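Long-range contacts in nucleoprotein (Human coronavirus NL63, PDB 5EPW), which probably packages the viral RNA genome into a helical ribonucleocapsid, here represented by its C-terminal, dimerising domain: residues S19-R25 / E34-F40; L77-V83 / T95-K99. All blocks are in the same frame, centred on the assembly; numbering follows the deposited sequence.

Contact 1 (S19-R25 / E34-F40); sequences SQLKKPR and ENVIQCF
The carboxylate of Glu34 grips the start of the 3-10 turn at residues 20-22. Its OE1 accepts from Gln20 N at 2.8 Å, almost straight at 170°, on the syn lone pair. Ser19 OG donates to Glu34 OE2 over a very short 2.5 Å. The Glu34 chain runs extended beyond CG (chi2 -169°), which carries both oxygens across to the turn. Leu21 CD2 meets Gln38 O, and Gln20 CB rests on Cys39 SG at 4.0 Å. At the other end, Phe40 O lies over one face of the Arg25 guanidinium, 3.1 Å above the plane and toward its rim. Arg25 O comes in at the edge of the Phe40 ring, 3.3 Å from CE1.

Ser19 OG also accepts from Leu21 N, an ST turn that holds the hydroxyl. Asn35 and Gln38 form a capping box at the start of helix 36-39. Val29 N and Lys23 NZ hold the Gln20 amide through OE1. A salt bridge to Asp80 of the second subunit holds Arg25 NH2. The contact thus fastens the loop before helix 36-39 beside the dimer interface. Two donors, one on each oxygen, would fix the rotation of the Glu34 carboxylate and may favour its charged form.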
loop_
_atom_site.group_PDB
_atom_site.type_symbol
_atom_site.label_atom_id
_atom_site.label_comp_id
_atom_site.label_asym_id
_atom_site.label_seq_id
_atom_site.Cartn_x
_atom_site.Cartn_y
_atom_site.Cartn_z
ATOM N N SER B 19 2.538 22.549 -3.441
ATOM C CA SER B 19 3.432 21.436 -3.794
ATOM C C SER B 19 2.904 20.188 -3.088
ATOM O O SER B 19 2.481 20.243 -1.934
ATOM C CB SER B 19 4.850 21.756 -3.238
ATOM O OG SER B 19 5.907 20.814 -3.513
ATOM N N GLN B 20 3.011 19.043 -3.761
ATOM C CA GLN B 20 2.868 17.740 -3.057
ATOM C C GLN B 20 3.912 17.621 -1.941
ATOM O O GLN B 20 3.711 16.845 -0.994
ATOM C CB GLN B 20 3.050 16.576 -4.109
ATOM C CG GLN B 20 1.971 16.390 -5.143
ATOM C CD GLN B 20 0.638 16.182 -4.555
ATOM O OE1 GLN B 20 0.397 15.163 -3.890
ATOM N NE2 GLN B 20 -0.264 17.161 -4.758
ATOM N N LEU B 21 5.037 18.357 -1.964
ATOM C CA LEU B 21 5.984 18.306 -0.852
ATOM C C LEU B 21 5.532 18.983 0.417
ATOM O O LEU B 21 6.203 18.820 1.456
ATOM C CB LEU B 21 7.355 18.858 -1.230
ATOM C CG LEU B 21 8.005 18.132 -2.399
ATOM C CD1 LEU B 21 8.870 19.115 -3.162
ATOM C CD2 LEU B 21 8.758 16.895 -1.907
ATOM N N LYS B 22 4.361 19.638 0.377
ATOM C CA LYS B 22 3.661 20.176 1.522
ATOM C C LYS B 22 2.901 19.078 2.226
ATOM O O LYS B 22 2.463 19.271 3.374
ATOM C CB LYS B 22 2.633 21.293 1.133
ATOM N N LYS B 23 2.706 17.930 1.549
ATOM C CA LYS B 23 2.002 16.779 2.184
ATOM C C LYS B 23 3.014 15.825 2.725
ATOM O O LYS B 23 4.103 15.753 2.204
ATOM C CB LYS B 23 1.090 16.034 1.183
ATOM C CG LYS B 23 -0.009 16.910 0.613
ATOM C CD LYS B 23 -0.494 16.480 -0.733
ATOM C CE LYS B 23 -1.718 15.655 -0.616
ATOM N NZ LYS B 23 -1.893 14.934 -1.938
ATOM N N PRO B 24 2.638 15.020 3.761
ATOM C CA PRO B 24 3.468 13.903 4.242
ATOM C C PRO B 24 3.808 12.953 3.009
ATOM O O PRO B 24 2.987 12.786 2.085
ATOM C CB PRO B 24 2.600 13.199 5.288
ATOM C CG PRO B 24 1.378 14.037 5.524
ATOM C CD PRO B 24 1.259 15.032 4.376
ATOM N N ARG B 25 4.959 12.307 3.128
ATOM C CA ARG B 25 5.444 11.507 1.967
ATOM C C ARG B 25 4.459 10.366 1.571
ATOM O O ARG B 25 4.322 10.034 0.391
ATOM C CB ARG B 25 6.792 10.920 2.357
ATOM C CG ARG B 25 7.488 10.141 1.230
ATOM C CD ARG B 25 8.937 9.923 1.587
ATOM N NE ARG B 25 9.533 8.894 0.720
ATOM C CZ ARG B 25 10.809 8.833 0.357
ATOM N NH1 ARG B 25 11.734 9.636 0.902
ATOM N NH2 ARG B 25 11.251 7.825 -0.394
ATOM N N GLU B 34 5.519 17.265 -10.658
ATOM C CA GLU B 34 6.238 16.909 -9.429
ATOM C C GLU B 34 6.285 15.362 -9.436
ATOM O O GLU B 34 5.351 14.637 -9.025
ATOM C CB GLU B 34 5.492 17.368 -8.196
ATOM C CG GLU B 34 5.541 18.900 -7.965
ATOM C CD GLU B 34 5.019 19.261 -6.586
ATOM O OE1 GLU B 34 3.814 19.119 -6.436
ATOM O OE2 GLU B 34 5.823 19.638 -5.684
ATOM N N ASN B 35 7.386 14.887 -9.982
ATOM C CA ASN B 35 7.451 13.478 -10.392
ATOM C C ASN B 35 7.866 12.520 -9.245
ATOM O O ASN B 35 7.922 12.910 -8.079
ATOM C CB ASN B 35 8.295 13.362 -11.645
ATOM C CG ASN B 35 9.773 13.591 -11.376
ATOM O OD1 ASN B 35 10.307 13.467 -10.231
ATOM N ND2 ASN B 35 10.480 13.996 -12.480
ATOM N N VAL B 36 8.090 11.271 -9.612
ATOM C CA VAL B 36 8.376 10.267 -8.616
ATOM C C VAL B 36 9.687 10.551 -7.834
ATOM O O VAL B 36 9.792 10.270 -6.649
ATOM C CB VAL B 36 8.378 8.851 -9.250
ATOM C CG1 VAL B 36 8.913 7.781 -8.315
ATOM C CG2 VAL B 36 6.996 8.540 -9.724
ATOM N N ILE B 37 10.706 11.009 -8.563
ATOM C CA ILE B 37 11.935 11.372 -7.894
ATOM C C ILE B 37 11.772 12.546 -6.911
ATOM O O ILE B 37 12.308 12.523 -5.786
ATOM C CB ILE B 37 13.029 11.738 -8.940
ATOM C CG1 ILE B 37 13.415 10.556 -9.782
ATOM C CG2 ILE B 37 14.220 12.473 -8.285
ATOM C CD1 ILE B 37 14.185 10.890 -11.053
ATOM N N GLN B 38 10.943 13.538 -7.302
ATOM C CA GLN B 38 10.681 14.696 -6.496
ATOM C C GLN B 38 9.856 14.341 -5.249
ATOM O O GLN B 38 10.121 14.777 -4.160
ATOM C CB GLN B 38 10.021 15.780 -7.394
ATOM C CG GLN B 38 10.919 16.307 -8.557
ATOM C CD GLN B 38 10.141 17.238 -9.532
ATOM O OE1 GLN B 38 9.440 16.809 -10.482
ATOM N NE2 GLN B 38 10.237 18.551 -9.270
ATOM N N CYS B 39 8.832 13.494 -5.405
ATOM C CA CYS B 39 7.959 13.137 -4.296
ATOM C C CYS B 39 8.494 12.061 -3.373
ATOM O O CYS B 39 8.251 12.122 -2.189
ATOM C CB CYS B 39 6.593 12.601 -4.804
ATOM S SG CYS B 39 5.560 13.829 -5.636
ATOM N N PHE B 40 9.240 11.096 -3.934
ATOM C CA PHE B 40 9.687 9.963 -3.213
ATOM C C PHE B 40 11.202 9.900 -3.214
ATOM O O PHE B 40 11.849 10.522 -2.385
ATOM C CB PHE B 40 8.954 8.691 -3.705
ATOM C CG PHE B 40 7.453 8.816 -3.726
ATOM C CD1 PHE B 40 6.756 9.024 -2.576
ATOM C CD2 PHE B 40 6.723 8.717 -4.876
ATOM C CE1 PHE B 40 5.339 9.115 -2.607
ATOM C CE2 PHE B 40 5.304 8.845 -4.925
ATOM C CZ PHE B 40 4.647 9.094 -3.744
#

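Contact 2 (L77-V83 / T95-K99); sequences LFFDSEV and TYTYK
Leu77 CD2 lies over one face of the Tyr96 ring, a CH-pi contact 4.1 Å from the centroid and 19° off the normal. Phe78 CA and Ser81 OG sit at the edge of the same ring. Val83 CG2 approaches it obliquely, and the Val83 and Tyr96 side chains run side by side in the same direction. The Tyr98 ring has Ser81 OG near its plane, 3.4 Å from CD1. Leu77 CD1 and Asp80 O reach this ring obliquely. Leu77 chi1 (-168°) places CG beside Tyr96; chi2 (72°) then turns CD2 over that ring and CD1 toward Tyr98.

Glu82 and Thr97 are an antiparallel hydrogen-bonded pair: Glu82 N gives to Thr97 O at 3.0 Å, and Thr97 N gives to Glu82 O at 2.9 Å. Val83 and Tyr96 follow as a non-hydrogen-bonded pair. There Val83 CA makes a CA-H...O contact with Thr95 O at 3.2 Å. Ser81 OG donates back to Leu77 O at 2.6 Å, in the carbonyl plane and on a lone pair. This ties the chain entering strand 82-88 to helix 74-79.

Water bridges Asp80 OD2 and Tyr98 OH, and other waters join Asp80 O to the backbone of Lys99. Asp80 OD1 pairs with Arg25 of the second subunit, and Tyr96 OH bonds to Leu70 O there. Strand 91-103 also pairs with a strand of that subunit, consistent with the intertwined dimer known for coronavirus C-terminal domains. The chemistry has three parts: the Glu82-Thr97 backbone pair joins the strands, apolar packing around Leu77 fixes helix to hairpin, and water and partner-chain bonds serve the polar ends of Asp80 and the tyrosines.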
loop_
_atom_site.group_PDB
_atom_site.type_symbol
_atom_site.label_atom_id
_atom_site.label_comp_id
_atom_site.label_asym_id
_atom_site.label_seq_id
_atom_site.Cartn_x
_atom_site.Cartn_y
_atom_site.Cartn_z
ATOM N N LEU B 77 -5.195 -2.345 2.865
ATOM C CA LEU B 77 -3.870 -2.305 3.430
ATOM C C LEU B 77 -3.930 -2.227 4.953
ATOM O O LEU B 77 -3.113 -2.877 5.628
ATOM C CB LEU B 77 -3.087 -1.040 2.897
ATOM C CG LEU B 77 -1.610 -1.024 3.182
ATOM C CD1 LEU B 77 -0.906 -2.066 2.304
ATOM C CD2 LEU B 77 -1.001 0.372 2.898
ATOM N N PHE B 78 -4.828 -1.433 5.512
ATOM C CA PHE B 78 -4.927 -1.355 6.979
ATOM C C PHE B 78 -5.296 -2.698 7.613
ATOM O O PHE B 78 -4.665 -3.130 8.574
ATOM C CB PHE B 78 -5.955 -0.295 7.365
ATOM C CG PHE B 78 -6.018 0.020 8.846
ATOM C CD1 PHE B 78 -5.128 0.855 9.442
ATOM C CD2 PHE B 78 -6.974 -0.584 9.562
ATOM C CE1 PHE B 78 -5.200 1.105 10.825
ATOM C CE2 PHE B 78 -7.115 -0.336 10.918
ATOM C CZ PHE B 78 -6.249 0.498 11.539
ATOM N N PHE B 79 -6.355 -3.284 7.133
ATOM C CA PHE B 79 -6.970 -4.454 7.765
ATOM C C PHE B 79 -6.376 -5.751 7.314
ATOM O O PHE B 79 -6.676 -6.833 7.916
ATOM C CB PHE B 79 -8.478 -4.502 7.535
ATOM C CG PHE B 79 -9.247 -3.467 8.268
ATOM C CD1 PHE B 79 -9.272 -3.449 9.667
ATOM C CD2 PHE B 79 -9.894 -2.412 7.574
ATOM C CE1 PHE B 79 -9.962 -2.493 10.373
ATOM C CE2 PHE B 79 -10.646 -1.470 8.277
ATOM C CZ PHE B 79 -10.704 -1.544 9.655
ATOM N N ASP B 80 -5.553 -5.799 6.273
ATOM C CA ASP B 80 -5.135 -7.062 5.677
ATOM C C ASP B 80 -3.616 -7.122 5.477
ATOM O O ASP B 80 -3.124 -7.942 4.712
ATOM C CB ASP B 80 -5.933 -7.384 4.405
ATOM C CG ASP B 80 -5.887 -8.851 3.997
ATOM O OD1 ASP B 80 -5.954 -9.675 4.964
ATOM O OD2 ASP B 80 -5.977 -9.109 2.786
ATOM N N SER B 81 -2.878 -6.348 6.285
ATOM C CA SER B 81 -1.391 -6.350 6.373
ATOM C C SER B 81 -0.929 -6.796 7.753
ATOM O O SER B 81 -1.647 -6.699 8.768
ATOM C CB SER B 81 -0.808 -4.922 6.151
ATOM O OG SER B 81 -1.121 -4.377 4.854
ATOM N N GLU B 82 0.335 -7.125 7.809
ATOM C CA GLU B 82 1.044 -7.207 9.084
ATOM C C GLU B 82 1.751 -5.879 9.274
ATOM O O GLU B 82 2.614 -5.479 8.474
ATOM C CB GLU B 82 2.076 -8.378 9.097
ATOM C CG GLU B 82 2.848 -8.490 10.424
ATOM C CD GLU B 82 3.661 -9.781 10.532
ATOM O OE1 GLU B 82 3.525 -10.625 9.658
ATOM O OE2 GLU B 82 4.409 -9.880 11.537
ATOM N N VAL B 83 1.492 -5.162 10.392
ATOM C CA VAL B 83 2.030 -3.883 10.670
ATOM C C VAL B 83 2.914 -3.867 11.909
ATOM O O VAL B 83 2.545 -4.537 12.904
ATOM C CB VAL B 83 0.886 -2.838 10.864
ATOM C CG1 VAL B 83 1.428 -1.466 11.314
ATOM C CG2 VAL B 83 0.020 -2.667 9.635
ATOM N N THR B 95 5.990 -0.009 9.456
ATOM C CA THR B 95 6.126 -0.932 8.333
ATOM C C THR B 95 4.821 -1.657 8.092
ATOM O O THR B 95 4.206 -2.247 9.032
ATOM C CB THR B 95 7.200 -1.975 8.582
ATOM O OG1 THR B 95 8.493 -1.373 8.829
ATOM C CG2 THR B 95 7.374 -2.875 7.390
ATOM N N TYR B 96 4.328 -1.606 6.838
ATOM C CA TYR B 96 3.252 -2.448 6.339
ATOM C C TYR B 96 3.873 -3.536 5.473
ATOM O O TYR B 96 4.579 -3.206 4.508
ATOM C CB TYR B 96 2.233 -1.679 5.508
ATOM C CG TYR B 96 1.418 -0.610 6.195
ATOM C CD1 TYR B 96 1.951 0.662 6.439
ATOM C CD2 TYR B 96 0.044 -0.867 6.450
ATOM C CE1 TYR B 96 1.121 1.655 6.954
ATOM C CE2 TYR B 96 -0.797 0.144 6.953
ATOM C CZ TYR B 96 -0.214 1.341 7.232
ATOM O OH TYR B 96 -1.044 2.364 7.728
ATOM N N THR B 97 3.546 -4.778 5.791
ATOM C CA THR B 97 3.954 -5.898 4.866
ATOM C C THR B 97 2.653 -6.478 4.398
ATOM O O THR B 97 1.816 -7.013 5.215
ATOM C CB THR B 97 4.787 -6.959 5.632
ATOM O OG1 THR B 97 5.956 -6.332 6.149
ATOM C CG2 THR B 97 5.217 -8.064 4.617
ATOM N N TYR B 98 2.359 -6.379 3.111
ATOM C CA TYR B 98 1.049 -6.751 2.524
ATOM C C TYR B 98 1.320 -7.842 1.453
ATOM O O TYR B 98 2.088 -7.581 0.534
ATOM C CB TYR B 98 0.350 -5.503 1.940
ATOM C CG TYR B 98 -0.974 -5.871 1.298
ATOM C CD1 TYR B 98 -2.080 -6.085 2.084
ATOM C CD2 TYR B 98 -1.037 -6.156 -0.065
ATOM C CE1 TYR B 98 -3.313 -6.550 1.487
ATOM C CE2 TYR B 98 -2.219 -6.550 -0.638
ATOM C CZ TYR B 98 -3.331 -6.733 0.121
ATOM O OH TYR B 98 -4.491 -7.155 -0.506
ATOM N N LYS B 99 0.597 -8.947 1.533
ATOM C CA LYS B 99 0.740 -10.050 0.566
ATOM C C LYS B 99 -0.603 -10.252 -0.140
ATOM O O LYS B 99 -1.651 -10.306 0.516
ATOM C CB LYS B 99 1.091 -11.306 1.312
ATOM C CG LYS B 99 2.473 -11.200 1.905
ATOM C CD LYS B 99 2.830 -12.429 2.758
ATOM C CE LYS B 99 4.169 -12.246 3.438
ATOM N NZ LYS B 99 4.529 -13.567 4.129
HETATM O O HOH W 1 -3.441 -10.127 2.430
HETATM O O HOH W 2 -1.072 -9.479 3.842
HETATM O O HOH W 3 -6.539 -7.176 1.089
HETATM O O HOH W 4 -4.857 -10.166 -0.018
HETATM O O HOH W 5 5.372 -5.646 8.742
#

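Contact 1 is partly buried and joins the loop at 19-25 to Glu34 and to the end of short helix 36-39. Contact 2 is buried and joins helix 74-79 to the beta hairpin. They share no helix or strand, and their nearest atoms are about 11 Å apart within the chain. The dimer relates them nonetheless: contact 1 of one subunit meets contact 2 of the other through a salt bridge across the interface. Across contact 1 the hydrogen bonds end on a carboxylate. Across contact 2 they run between backbones, with aromatic and aliphatic packing beside them. Contact 1 thus fastens a partly buried loop, while contact 2 lies in the hairpin that carries the intersubunit sheet.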